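Local structure of ORF14 (Streptomyces clavuligerus, 2WPX) at residues Asp18-Gln23 against Gly68-Ala73; Ala148-Ile153 against Val329-Glu334; Arg231-Tyr236 against Ser253-Thr258. The protein is a tandem GCN5-related N-acetyltransferase (GNAT) protein of the clavulanic acid biosynthesis pathway that binds acetyl-CoA and probably transfers acyl groups. All blocks are in the same frame, centred on the assembly; numbering follows the deposited sequence.

Contact 1 (Asp18-Gln23 against Gly68-Ala73)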
ATOM      1  N   ASP A  18      -2.532  13.355 -22.171  1.00 28.88           N
ATOM      2  CA  ASP A  18      -2.723  11.957 -22.532  1.00 29.14           C
ATOM      3  C   ASP A  18      -1.463  11.279 -23.067  1.00 27.98           C
ATOM      4  O   ASP A  18      -1.169  10.142 -22.718  1.00 27.37           O
ATOM      5  CB  ASP A  18      -3.875  11.772 -23.508  1.00 31.52           C
ATOM      6  CG  ASP A  18      -5.242  12.090 -22.897  1.00 36.03           C
ATOM      7  OD1 ASP A  18      -6.237  11.478 -23.337  1.00 42.62           O
ATOM      8  OD2 ASP A  18      -5.368  12.953 -22.006  1.00 38.58           O
ATOM      9  N   GLU A  19      -0.709  11.986 -23.890  1.00 29.30           N
ATOM     10  CA  GLU A  19       0.512  11.440 -24.469  1.00 29.17           C
ATOM     11  C   GLU A  19       1.518  11.063 -23.411  1.00 25.93           C
ATOM     12  O   GLU A  19       1.977   9.912 -23.419  1.00 26.05           O
ATOM     13  CB  GLU A  19       1.151  12.378 -25.507  1.00 31.62           C
ATOM     14  CG  GLU A  19       2.506  11.854 -26.036  1.00 33.87           C
ATOM     15  CD  GLU A  19       2.343  10.711 -27.063  1.00 40.38           C
ATOM     16  OE1 GLU A  19       2.650   9.542 -26.688  1.00 36.40           O
ATOM     17  OE2 GLU A  19       1.929  10.986 -28.248  1.00 43.97           O
ATOM     18  N   THR A  20       1.846  12.007 -22.511  1.00 23.87           N
ATOM     19  CA  THR A  20       2.735  11.742 -21.364  1.00 21.17           C
ATOM     20  C   THR A  20       2.153  10.703 -20.378  1.00 19.51           C
ATOM     21  O   THR A  20       2.881   9.821 -19.930  1.00 18.74           O
ATOM     22  CB  THR A  20       3.184  13.040 -20.584  1.00 20.98           C
ATOM     23  OG1 THR A  20       3.638  14.013 -21.508  1.00 21.81           O
ATOM     24  CG2 THR A  20       4.368  12.761 -19.671  1.00 18.45           C
ATOM     25  N   VAL A  21       0.864  10.773 -20.051  1.00 18.63           N
ATOM     26  CA  VAL A  21       0.302   9.718 -19.195  1.00 18.03           C
ATOM     27  C   VAL A  21       0.423   8.333 -19.805  1.00 17.86           C
ATOM     28  O   VAL A  21       0.790   7.399 -19.108  1.00 16.04           O
ATOM     29  CB  VAL A  21      -1.187   9.911 -18.832  1.00 18.69           C
ATOM     30  CG1 VAL A  21      -1.652   8.746 -18.004  1.00 15.42           C
ATOM     31  CG2 VAL A  21      -1.384  11.212 -18.073  1.00 20.25           C
ATOM     32  N   GLY A  22       0.073   8.210 -21.091  1.00 19.51           N
ATOM     33  CA  GLY A  22       0.213   6.958 -21.834  1.00 20.29           C
ATOM     34  C   GLY A  22       1.598   6.327 -21.764  1.00 20.27           C
ATOM     35  O   GLY A  22       1.739   5.128 -21.487  1.00 19.56           O
ATOM     36  N   GLN A  23       2.620   7.142 -22.021  1.00 20.72           N
ATOM     37  CA  GLN A  23       4.018   6.736 -21.809  1.00 20.72           C
ATOM     38  C   GLN A  23       4.361   6.314 -20.406  1.00 18.31           C
ATOM     39  O   GLN A  23       5.093   5.381 -20.215  1.00 19.30           O
ATOM     40  CB  GLN A  23       5.014   7.822 -22.300  1.00 20.67           C
ATOM     41  CG  GLN A  23       5.299   7.563 -23.804  1.00 26.65           C
ATOM     42  CD  GLN A  23       6.121   8.645 -24.464  1.00 29.46           C
ATOM     43  OE1 GLN A  23       7.250   8.904 -24.051  1.00 30.57           O
ATOM     44  NE2 GLN A  23       5.571   9.258 -25.510  1.00 27.48           N
ATOM     45  N   GLY A  68      12.935  12.979 -26.249  1.00 23.59           N
ATOM     46  CA  GLY A  68      11.500  13.093 -26.392  1.00 24.24           C
ATOM     47  C   GLY A  68      10.670  11.941 -25.860  1.00 24.21           C
ATOM     48  O   GLY A  68       9.437  12.010 -25.922  1.00 25.10           O
ATOM     49  N   ARG A  69      11.292  10.886 -25.324  1.00 22.97           N
ATOM     50  CA  ARG A  69      10.473   9.831 -24.682  1.00 21.52           C
ATOM     51  C   ARG A  69      10.750   9.681 -23.201  1.00 19.76           C
ATOM     52  O   ARG A  69      11.858   9.932 -22.712  1.00 19.61           O
ATOM     53  CB  ARG A  69      10.584   8.453 -25.362  1.00 22.70           C
ATOM     54  CG  ARG A  69      11.936   8.162 -25.999  1.00 22.70           C
ATOM     55  CD  ARG A  69      12.908   7.333 -25.155  1.00 23.13           C
ATOM     56  NE  ARG A  69      12.495   5.943 -25.004  1.00 20.40           N
ATOM     57  CZ  ARG A  69      13.293   4.871 -24.851  1.00 16.74           C
ATOM     58  NH1 ARG A  69      14.625   4.908 -24.887  1.00  9.65           N
ATOM     59  NH2 ARG A  69      12.679   3.714 -24.679  1.00 17.95           N
ATOM     60  N   VAL A  70       9.704   9.282 -22.496  1.00 18.80           N
ATOM     61  CA  VAL A  70       9.776   9.081 -21.054  1.00 16.94           C
ATOM     62  C   VAL A  70      10.718   7.927 -20.793  1.00 16.91           C
ATOM     63  O   VAL A  70      10.552   6.843 -21.366  1.00 16.48           O
ATOM     64  CB  VAL A  70       8.408   8.750 -20.499  1.00 15.23           C
ATOM     65  CG1 VAL A  70       8.498   8.396 -19.046  1.00 15.54           C
ATOM     66  CG2 VAL A  70       7.501   9.933 -20.685  1.00 16.80           C
ATOM     67  N   VAL A  71      11.701   8.146 -19.935  1.00 15.83           N
ATOM     68  CA  VAL A  71      12.556   7.065 -19.576  1.00 16.71           C
ATOM     69  C   VAL A  71      12.604   6.900 -18.078  1.00 16.90           C
ATOM     70  O   VAL A  71      13.365   6.059 -17.563  1.00 19.35           O
ATOM     71  CB  VAL A  71      13.981   7.250 -20.176  1.00 17.55           C
ATOM     72  CG1 VAL A  71      13.915   7.056 -21.693  1.00 16.88           C
ATOM     73  CG2 VAL A  71      14.540   8.607 -19.824  1.00 17.80           C
ATOM     74  N   GLY A  72      11.786   7.663 -17.353  1.00 16.53           N
ATOM     75  CA  GLY A  72      11.696   7.473 -15.896  1.00 15.21           C
ATOM     76  C   GLY A  72      10.663   8.389 -15.289  1.00 15.18           C
ATOM     77  O   GLY A  72      10.093   9.240 -15.965  1.00 15.18           O
ATOM     78  N   ALA A  73      10.411   8.216 -14.003  1.00 14.79           N
ATOM     79  CA  ALA A  73       9.312   8.917 -13.365  1.00 13.68           C
ATOM     80  C   ALA A  73       9.688   9.099 -11.918  1.00 13.33           C
ATOM     81  O   ALA A  73      10.307   8.240 -11.336  1.00 12.95           O
ATOM     82  CB  ALA A  73       8.054   8.096 -13.481  1.00 12.98           C
TER
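The amide of Q23 is gripped at both of its ends. Its OE1 accepts the backbone N-H of V70 at 2.9 Å from V70 N, a nearly straight bond (173° at the hydrogen) that arrives close to head-on to the side-chain C=O. On the same amide, NE2 donates to E19 OE1 at 3.2 Å, one helical turn back; E19 OE1 lies close to the plane of the Q23 amide, whereas NE2 comes in from above the plane of the E19 carboxylate. With its two ends tied to different partners the amide should have little freedom to flip; the V70 N-H, which needs an acceptor, and the E19 carboxylate, which needs a donor, agree on which end is oxygen and which nitrogen. Q23 reaches across because its chain runs straight on beyond CG (chi2 173°).

This is the first helix of a GNAT fold, 18-33, lying against strand 69-79 just past the tight turn that follows strand 57-66. G68 sits in that turn with a positive phi. The short axes of the two segments come within 8.8 Å and run 41° apart.

Beneath the amide the contact turns greasy. V70 directs its CG2 beside its own backbone N, and that puts the methyl close to both halves of Q23: V70 CG2 lies 3.6 Å from Q23 CB and 3.5 Å from Q23 OE1. T20 adds a looser touch, its CG2 4.3 Å from V70 CG2, while its hydroxyl turns back to D17. V63 of the neighbouring strand 57-66 packs on both T20 and V70. Farther along, V71 and G72 both face V64, a classic beta bulge. R69 brings its CB to 3.6 Å from Q23 OE1 before its chain bends away toward H93 and R96.

Contact 2 (Ala148-Ile153 against Val329-Glu334)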
ATOM      1  N   ALA A 148      21.100   7.565   1.380  1.00 18.64           N
ATOM      2  CA  ALA A 148      20.007   7.266   2.303  1.00 17.72           C
ATOM      3  C   ALA A 148      20.522   6.167   3.252  1.00 18.25           C
ATOM      4  O   ALA A 148      21.526   5.487   2.956  1.00 15.93           O
ATOM      5  CB  ALA A 148      18.774   6.790   1.536  1.00 17.66           C
ATOM      6  N   HIS A 149      19.828   6.027   4.396  1.00 17.93           N
ATOM      7  CA  HIS A 149      20.101   4.971   5.371  1.00 17.88           C
ATOM      8  C   HIS A 149      18.793   4.252   5.739  1.00 18.03           C
ATOM      9  O   HIS A 149      17.703   4.792   5.633  1.00 16.66           O
ATOM     10  CB  HIS A 149      20.771   5.565   6.622  1.00 18.11           C
ATOM     11  CG  HIS A 149      21.953   6.414   6.312  0.50 17.65           C
ATOM     12  ND1 HIS A 149      21.841   7.754   6.016  0.50 17.23           N
ATOM     13  CD2 HIS A 149      23.272   6.116   6.237  0.50 16.56           C
ATOM     14  CE1 HIS A 149      23.047   8.250   5.790  0.50 18.28           C
ATOM     15  NE2 HIS A 149      23.933   7.276   5.914  0.50 14.60           N
ATOM     16  N   ARG A 150      18.911   3.018   6.177  1.00 19.69           N
ATOM     17  CA  ARG A 150      17.752   2.287   6.690  1.00 20.46           C
ATOM     18  C   ARG A 150      17.320   2.897   8.025  1.00 21.36           C
ATOM     19  O   ARG A 150      18.177   3.195   8.850  1.00 22.86           O
ATOM     20  CB  ARG A 150      18.125   0.814   6.876  1.00 19.86           C
ATOM     21  CG  ARG A 150      18.064   0.083   5.556  1.00 20.05           C
ATOM     22  CD  ARG A 150      18.328  -1.388   5.752  1.00 20.11           C
ATOM     23  NE  ARG A 150      18.603  -2.046   4.479  1.00 19.64           N
ATOM     24  CZ  ARG A 150      19.839  -2.142   3.962  1.00 19.29           C
ATOM     25  NH1 ARG A 150      20.847  -1.614   4.628  1.00 14.21           N
ATOM     26  NH2 ARG A 150      20.071  -2.773   2.817  1.00 11.88           N
ATOM     27  N   SER A 151      16.016   3.105   8.218  1.00 20.85           N
ATOM     28  CA  SER A 151      15.448   3.622   9.479  1.00 21.31           C
ATOM     29  C   SER A 151      15.401   2.530  10.498  1.00 21.00           C
ATOM     30  O   SER A 151      15.180   1.370  10.172  1.00 20.11           O
ATOM     31  CB  SER A 151      14.003   4.082   9.264  1.00 21.20           C
ATOM     32  OG  SER A 151      13.916   5.089   8.267  1.00 24.71           O
ATOM     33  N   ASP A 152      15.554   2.889  11.741  1.00 22.58           N
ATOM     34  CA  ASP A 152      15.438   1.868  12.782  1.00 26.19           C
ATOM     35  C   ASP A 152      13.981   1.678  13.203  1.00 26.08           C
ATOM     36  O   ASP A 152      13.598   2.039  14.294  1.00 27.59           O
ATOM     37  CB  ASP A 152      16.344   2.189  13.993  1.00 27.60           C
ATOM     38  CG  ASP A 152      16.441   1.006  14.987  1.00 33.32           C
ATOM     39  OD1 ASP A 152      16.957   1.225  16.096  1.00 40.75           O
ATOM     40  OD2 ASP A 152      15.975  -0.138  14.700  1.00 35.62           O
ATOM     41  N   ILE A 153      13.168   1.185  12.285  1.00 25.41           N
ATOM     42  CA  ILE A 153      11.818   0.752  12.600  1.00 25.87           C
ATOM     43  C   ILE A 153      11.555  -0.581  11.886  1.00 25.06           C
ATOM     44  O   ILE A 153      12.243  -0.948  10.924  1.00 24.61           O
ATOM     45  CB  ILE A 153      10.758   1.826  12.184  1.00 25.84           C
ATOM     46  CG1 ILE A 153      10.707   1.966  10.668  1.00 22.57           C
ATOM     47  CG2 ILE A 153      11.045   3.179  12.907  1.00 26.71           C
ATOM     48  CD1 ILE A 153      10.183   3.282  10.167  1.00 24.11           C
ATOM     49  N   VAL A 329      11.420  -2.344   3.324  1.00 25.70           N
ATOM     50  CA  VAL A 329      12.349  -1.725   4.263  1.00 22.02           C
ATOM     51  C   VAL A 329      12.315  -0.180   4.164  1.00 20.87           C
ATOM     52  O   VAL A 329      12.363   0.374   3.053  1.00 19.69           O
ATOM     53  CB  VAL A 329      13.805  -2.195   4.040  1.00 20.97           C
ATOM     54  CG1 VAL A 329      14.676  -1.711   5.188  1.00 18.62           C
ATOM     55  CG2 VAL A 329      13.893  -3.662   3.875  1.00 19.66           C
ATOM     56  N   PHE A 330      12.215   0.499   5.313  1.00 20.22           N
ATOM     57  CA  PHE A 330      12.050   1.954   5.330  1.00 19.35           C
ATOM     58  C   PHE A 330      13.379   2.642   5.368  1.00 17.57           C
ATOM     59  O   PHE A 330      14.241   2.338   6.222  1.00 17.53           O
ATOM     60  CB  PHE A 330      11.126   2.398   6.471  1.00 21.08           C
ATOM     61  CG  PHE A 330       9.809   1.686   6.442  1.00 27.63           C
ATOM     62  CD1 PHE A 330       8.875   1.971   5.462  1.00 30.18           C
ATOM     63  CD2 PHE A 330       9.536   0.644   7.336  1.00 33.48           C
ATOM     64  CE1 PHE A 330       7.654   1.238   5.390  1.00 35.62           C
ATOM     65  CE2 PHE A 330       8.342  -0.080   7.262  1.00 34.38           C
ATOM     66  CZ  PHE A 330       7.404   0.222   6.297  1.00 36.80           C
ATOM     67  N   TRP A 331      13.594   3.529   4.399  1.00 16.43           N
ATOM     68  CA  TRP A 331      14.855   4.253   4.314  1.00 13.97           C
ATOM     69  C   TRP A 331      14.562   5.728   4.389  1.00 14.52           C
ATOM     70  O   TRP A 331      13.459   6.167   4.062  1.00 14.58           O
ATOM     71  CB  TRP A 331      15.586   3.965   2.999  1.00 13.56           C
ATOM     72  CG  TRP A 331      16.228   2.539   2.757  1.00 11.87           C
ATOM     73  CD1 TRP A 331      15.586   1.359   2.650  1.00 15.43           C
ATOM     74  CD2 TRP A 331      17.602   2.251   2.541  1.00 11.42           C
ATOM     75  NE1 TRP A 331      16.457   0.342   2.349  1.00 12.89           N
ATOM     76  CE2 TRP A 331      17.713   0.860   2.303  1.00 11.73           C
ATOM     77  CE3 TRP A 331      18.769   3.031   2.553  1.00 13.30           C
ATOM     78  CZ2 TRP A 331      18.941   0.226   2.039  1.00 12.26           C
ATOM     79  CZ3 TRP A 331      19.985   2.407   2.291  1.00 10.35           C
ATOM     80  CH2 TRP A 331      20.059   1.010   2.048  1.00 10.89           C
ATOM     81  N   THR A 332      15.585   6.505   4.706  1.00 14.28           N
ATOM     82  CA  THR A 332      15.417   7.930   4.934  1.00 15.75           C
ATOM     83  C   THR A 332      16.698   8.649   4.522  1.00 16.49           C
ATOM     84  O   THR A 332      17.811   8.060   4.548  1.00 18.34           O
ATOM     85  CB  THR A 332      15.106   8.235   6.441  1.00 16.66           C
ATOM     86  OG1 THR A 332      14.928   9.634   6.606  1.00 19.76           O
ATOM     87  CG2 THR A 332      16.288   7.796   7.382  1.00 15.64           C
ATOM     88  N   ALA A 333      16.567   9.915   4.150  1.00 17.17           N
ATOM     89  CA  ALA A 333      17.706  10.660   3.613  1.00 17.66           C
ATOM     90  C   ALA A 333      17.528  12.138   3.887  1.00 18.75           C
ATOM     91  O   ALA A 333      16.411  12.624   3.948  1.00 17.15           O
ATOM     92  CB  ALA A 333      17.813  10.452   2.128  1.00 17.09           C
ATOM     93  N   GLU A 334      18.648  12.836   4.059  1.00 20.55           N
ATOM     94  CA  GLU A 334      18.627  14.297   4.068  1.00 24.32           C
ATOM     95  C   GLU A 334      18.298  14.912   2.671  1.00 25.07           C
ATOM     96  O   GLU A 334      18.804  14.493   1.612  1.00 25.83           O
ATOM     97  CB  GLU A 334      19.934  14.853   4.657  1.00 25.40           C
ATOM     98  CG  GLU A 334      20.104  14.596   6.165  1.00 30.20           C
ATOM     99  CD  GLU A 334      21.303  15.351   6.754  1.00 37.06           C
ATOM    100  OE1 GLU A 334      22.437  14.885   6.607  1.00 40.42           O
ATOM    101  OE2 GLU A 334      21.128  16.424   7.360  1.00 41.37           O
TER
HETATM  102  O   HOH W   1      14.562   0.224   7.843  1.00  8.06           O
HETATM  103  O   HOH W   2      12.191  -0.850   8.051  1.00 12.56           O
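S151 N donates to F330 O at 2.8 Å, close to linear (173° at the hydrogen), and next to it H149 and T332 trade backbone bonds: H149 N to T332 O at 2.9 Å and T332 N to H149 O at the same length. The result is a short antiparallel ladder in which H149 and T332 form the hydrogen-bonded pair and R150 and W331 the non-hydrogen-bonded one. Strand 323-334, from the C-terminal end of the chain, lies here between 120-127 and 149-162. That is the place the last strand takes in many single-domain GNAT folds, and 149-162 in turn pairs with 301-307, consistent with the two GNAT units exchanging strands.

F330 O takes more than one donor. Besides S151 N it receives a water, 2.7 Å from F330 O, that also donates to S151 O, and S151 OG adds a weak bond. A second water continues the seam, donating to I153 O and accepting from F330 N, around the inverse gamma turn centred on D152.

R150 and W331 run side by side, pointing the same way. R150 CG sits over the indole face, 3.6 Å from the centroid of the W331 five-membered ring and 21° off its normal, a CH-pi contact; CG reaches it by standing anti to the carbonyl carbon of R150 (chi1 -80°). R150 NE forms a salt bridge with E127 OE2, and W331 NE1 hydrogen-bonds the same oxygen, so a single carboxylate oxygen holds both side chains from strand 120-127. Helix 138-145 closes over the pair through A140, and R150 CD also brushes V329 CG1 at 3.7 Å.

At one end, I153 CG1 touches F330 CD2 at 3.8 Å. At the other, A148 CB rests 3.8 Å from A333 CB.

Contact 3 (Arg231-Tyr236 against Ser253-Thr258); sequences RGRRAY and SVSKTT
R234 and K256 lock the backbones together where strands 234-242 and 247-256 pair as an antiparallel hairpin: R234 N to K256 O is 2.8 Å and almost perfectly straight (178°), and K256 N returns to R234 O at 2.7 Å. Y236 and V254 repeat the two-bond pattern, with A235 and S255 as the non-hydrogen-bonded pair between them. This strand-paired end is the tight part: A235, S255, Y236, V254 and K256 are all buried, and V292 of helix 280-295 packs on Y236 and V254.

Looser and wetter is the end beyond K256, where the strands give way to loop. T258 OG1 donates to G232 O at 2.8 Å, on a lone pair; G232 forms the Schellman turn that closes helix 222-230. A water bridges R231 O and T258 N nearby.

R233 spans the two regimes. Its extended chain runs alongside T257 and brings the guanidinium under T257 CG2, which sits over its centre, 3.4 Å from R233 CZ, while NH1 donates in plane to S255 OG at 3.1 Å, a bent bond (136°).

E296, which takes R234 and the Y236 hydroxyl, would partly offset the positive charge of R234 beside K256, while the carbonyl oxygens of T257 and N260 solvate K256 NZ. The contact to helix 43-51 has a charged component, R231 and R233 both bridging to D45.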
ATOM      1  N   ARG A 231      -9.997   5.988  -8.006  1.00 11.11           N
ATOM      2  CA  ARG A 231      -9.034   5.083  -8.568  1.00 13.44           C
ATOM      3  C   ARG A 231      -9.684   3.765  -9.058  1.00 12.86           C
ATOM      4  O   ARG A 231      -9.004   2.899  -9.514  1.00 14.33           O
ATOM      5  CB  ARG A 231      -7.890   4.867  -7.562  1.00 13.88           C
ATOM      6  CG  ARG A 231      -7.014   6.144  -7.528  1.00 16.26           C
ATOM      7  CD  ARG A 231      -6.025   6.185  -6.351  1.00 15.29           C
ATOM      8  NE  ARG A 231      -5.165   5.036  -6.368  1.00 20.18           N
ATOM      9  CZ  ARG A 231      -4.100   4.906  -5.580  1.00 23.36           C
ATOM     10  NH1 ARG A 231      -3.754   5.916  -4.773  1.00 21.99           N
ATOM     11  NH2 ARG A 231      -3.368   3.802  -5.635  1.00 19.21           N
ATOM     12  N   GLY A 232     -11.000   3.665  -9.016  1.00 12.47           N
ATOM     13  CA  GLY A 232     -11.700   2.477  -9.520  1.00 14.79           C
ATOM     14  C   GLY A 232     -11.555   1.263  -8.602  1.00 15.49           C
ATOM     15  O   GLY A 232     -11.776   0.125  -9.028  1.00 15.16           O
ATOM     16  N   ARG A 233     -11.116   1.515  -7.360  1.00 14.71           N
ATOM     17  CA  ARG A 233     -10.961   0.463  -6.368  1.00 15.43           C
ATOM     18  C   ARG A 233     -12.276   0.223  -5.623  1.00 15.32           C
ATOM     19  O   ARG A 233     -12.958   1.169  -5.214  1.00 13.92           O
ATOM     20  CB  ARG A 233      -9.877   0.843  -5.345  1.00 14.84           C
ATOM     21  CG  ARG A 233      -8.489   0.670  -5.901  1.00 15.76           C
ATOM     22  CD  ARG A 233      -7.460   1.190  -4.977  1.00 14.57           C
ATOM     23  NE  ARG A 233      -6.125   0.907  -5.503  1.00 15.82           N
ATOM     24  CZ  ARG A 233      -5.460  -0.199  -5.189  1.00 18.03           C
ATOM     25  NH1 ARG A 233      -6.019  -1.100  -4.386  1.00 16.13           N
ATOM     26  NH2 ARG A 233      -4.259  -0.415  -5.673  1.00 14.78           N
ATOM     27  N   ARG A 234     -12.564  -1.051  -5.406  1.00 14.98           N
ATOM     28  CA  ARG A 234     -13.726  -1.526  -4.713  1.00 16.16           C
ATOM     29  C   ARG A 234     -13.246  -2.149  -3.385  1.00 16.63           C
ATOM     30  O   ARG A 234     -12.158  -2.740  -3.339  1.00 17.32           O
ATOM     31  CB  ARG A 234     -14.191  -2.708  -5.550  1.00 18.32           C
ATOM     32  CG  ARG A 234     -15.567  -2.864  -5.755  1.00 19.10           C
ATOM     33  CD  ARG A 234     -15.783  -3.334  -7.195  1.00 23.27           C
ATOM     34  NE  ARG A 234     -15.264  -4.622  -7.679  1.00 25.76           N
ATOM     35  CZ  ARG A 234     -14.578  -4.760  -8.839  1.00 26.94           C
ATOM     36  NH1 ARG A 234     -14.226  -3.691  -9.566  1.00 23.10           N
ATOM     37  NH2 ARG A 234     -14.216  -5.950  -9.286  1.00 20.99           N
ATOM     38  N   ALA A 235     -14.073  -2.152  -2.333  1.00 15.83           N
ATOM     39  CA  ALA A 235     -13.604  -2.743  -1.075  1.00 15.30           C
ATOM     40  C   ALA A 235     -14.636  -3.653  -0.418  1.00 15.38           C
ATOM     41  O   ALA A 235     -15.827  -3.580  -0.735  1.00 16.21           O
ATOM     42  CB  ALA A 235     -13.118  -1.647  -0.108  1.00 14.02           C
ATOM     43  N   TYR A 236     -14.167  -4.545   0.455  1.00 14.37           N
ATOM     44  CA  TYR A 236     -15.060  -5.515   1.091  1.00 15.68           C
ATOM     45  C   TYR A 236     -14.743  -5.566   2.589  1.00 15.39           C
ATOM     46  O   TYR A 236     -13.563  -5.744   2.975  1.00 15.20           O
ATOM     47  CB  TYR A 236     -14.912  -6.910   0.465  1.00 16.84           C
ATOM     48  CG  TYR A 236     -15.362  -7.014  -0.958  1.00 18.82           C
ATOM     49  CD1 TYR A 236     -14.504  -6.644  -2.030  1.00 20.02           C
ATOM     50  CD2 TYR A 236     -16.635  -7.479  -1.270  1.00 20.23           C
ATOM     51  CE1 TYR A 236     -14.910  -6.746  -3.340  1.00 17.77           C
ATOM     52  CE2 TYR A 236     -17.039  -7.577  -2.600  1.00 17.64           C
ATOM     53  CZ  TYR A 236     -16.176  -7.199  -3.602  1.00 17.42           C
ATOM     54  OH  TYR A 236     -16.555  -7.303  -4.882  1.00 20.14           O
ATOM     55  N   SER A 253     -10.610  -5.714   5.976  1.00 19.44           N
ATOM     56  CA  SER A 253     -10.992  -5.314   4.613  1.00 19.88           C
ATOM     57  C   SER A 253     -10.100  -5.918   3.523  1.00 18.33           C
ATOM     58  O   SER A 253      -8.905  -6.150   3.743  1.00 18.44           O
ATOM     59  CB  SER A 253     -10.885  -3.796   4.474  1.00 21.17           C
ATOM     60  OG  SER A 253      -9.593  -3.426   4.890  1.00 25.37           O
ATOM     61  N   VAL A 254     -10.720  -6.143   2.360  1.00 16.69           N
ATOM     62  CA  VAL A 254     -10.055  -6.365   1.092  1.00 15.99           C
ATOM     63  C   VAL A 254     -10.376  -5.186   0.099  1.00 16.66           C
ATOM     64  O   VAL A 254     -11.508  -4.620   0.053  1.00 16.62           O
ATOM     65  CB  VAL A 254     -10.415  -7.749   0.470  1.00 15.58           C
ATOM     66  CG1 VAL A 254      -9.777  -7.929  -0.890  1.00 12.81           C
ATOM     67  CG2 VAL A 254      -9.913  -8.891   1.377  1.00 18.89           C
ATOM     68  N   SER A 255      -9.374  -4.854  -0.705  1.00 14.77           N
ATOM     69  CA  SER A 255      -9.463  -3.803  -1.672  1.00 16.16           C
ATOM     70  C   SER A 255      -9.247  -4.509  -3.010  1.00 15.30           C
ATOM     71  O   SER A 255      -8.428  -5.418  -3.121  1.00 15.09           O
ATOM     72  CB  SER A 255      -8.328  -2.801  -1.343  1.00 16.69           C
ATOM     73  OG  SER A 255      -8.228  -1.804  -2.304  1.00 21.38           O
ATOM     74  N   LYS A 256      -9.988  -4.132  -4.034  1.00 15.75           N
ATOM     75  CA  LYS A 256      -9.881  -4.829  -5.334  1.00 14.55           C
ATOM     76  C   LYS A 256      -9.863  -3.750  -6.406  1.00 13.72           C
ATOM     77  O   LYS A 256     -10.741  -2.910  -6.406  1.00 14.80           O
ATOM     78  CB  LYS A 256     -11.113  -5.703  -5.540  1.00 15.37           C
ATOM     79  CG  LYS A 256     -11.303  -6.228  -6.951  1.00 16.07           C
ATOM     80  CD  LYS A 256     -10.587  -7.605  -7.035  1.00 18.99           C
ATOM     81  CE  LYS A 256     -10.037  -7.922  -8.456  1.00 21.60           C
ATOM     82  NZ  LYS A 256      -9.127  -6.817  -8.973  1.00 22.14           N
ATOM     83  N   THR A 257      -8.863  -3.764  -7.295  1.00 13.00           N
ATOM     84  CA  THR A 257      -8.783  -2.818  -8.444  1.00 12.82           C
ATOM     85  C   THR A 257      -9.745  -3.182  -9.605  1.00 14.28           C
ATOM     86  O   THR A 257     -10.268  -4.306  -9.695  1.00 14.71           O
ATOM     87  CB  THR A 257      -7.337  -2.604  -8.960  1.00 12.19           C
ATOM     88  OG1 THR A 257      -6.781  -3.861  -9.334  1.00 13.65           O
ATOM     89  CG2 THR A 257      -6.411  -2.015  -7.923  1.00  8.57           C
ATOM     90  N   THR A 258     -10.042  -2.204 -10.455  1.00 16.05           N
ATOM     91  CA  THR A 258     -10.804  -2.481 -11.647  1.00 17.04           C
ATOM     92  C   THR A 258     -10.085  -3.561 -12.462  1.00 16.08           C
ATOM     93  O   THR A 258     -10.676  -4.544 -12.857  1.00 17.70           O
ATOM     94  CB  THR A 258     -11.063  -1.201 -12.498  1.00 19.48           C
ATOM     95  OG1 THR A 258     -11.922  -0.318 -11.791  1.00 18.25           O
ATOM     96  CG2 THR A 258     -11.774  -1.542 -13.832  1.00 22.72           C
TER
HETATM   97  O   HOH W   3      -8.711   0.306 -10.106  1.00  5.23           O

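Along the chain contact 1 comes first, complete by A73; contact 2 then opens at A148 and closes only at E334, with both segments of contact 3 falling in between. Contacts 1 and 3 belong to different GNAT regions, their centres about 27 Å apart. Contact 2 is about 30 Å from each, centre to centre, and on the opposite side of the chain's centre from contact 3. No two of the three touch. Contact 2 joins strand 149-162, in the first GNAT region, to strand 323-334, near the chain's C-terminus and probably part of the second unit, which would tie the tandem halves together, whereas contacts 1 and 3 each settle a local piece: helix on strand in one, hairpin in the other.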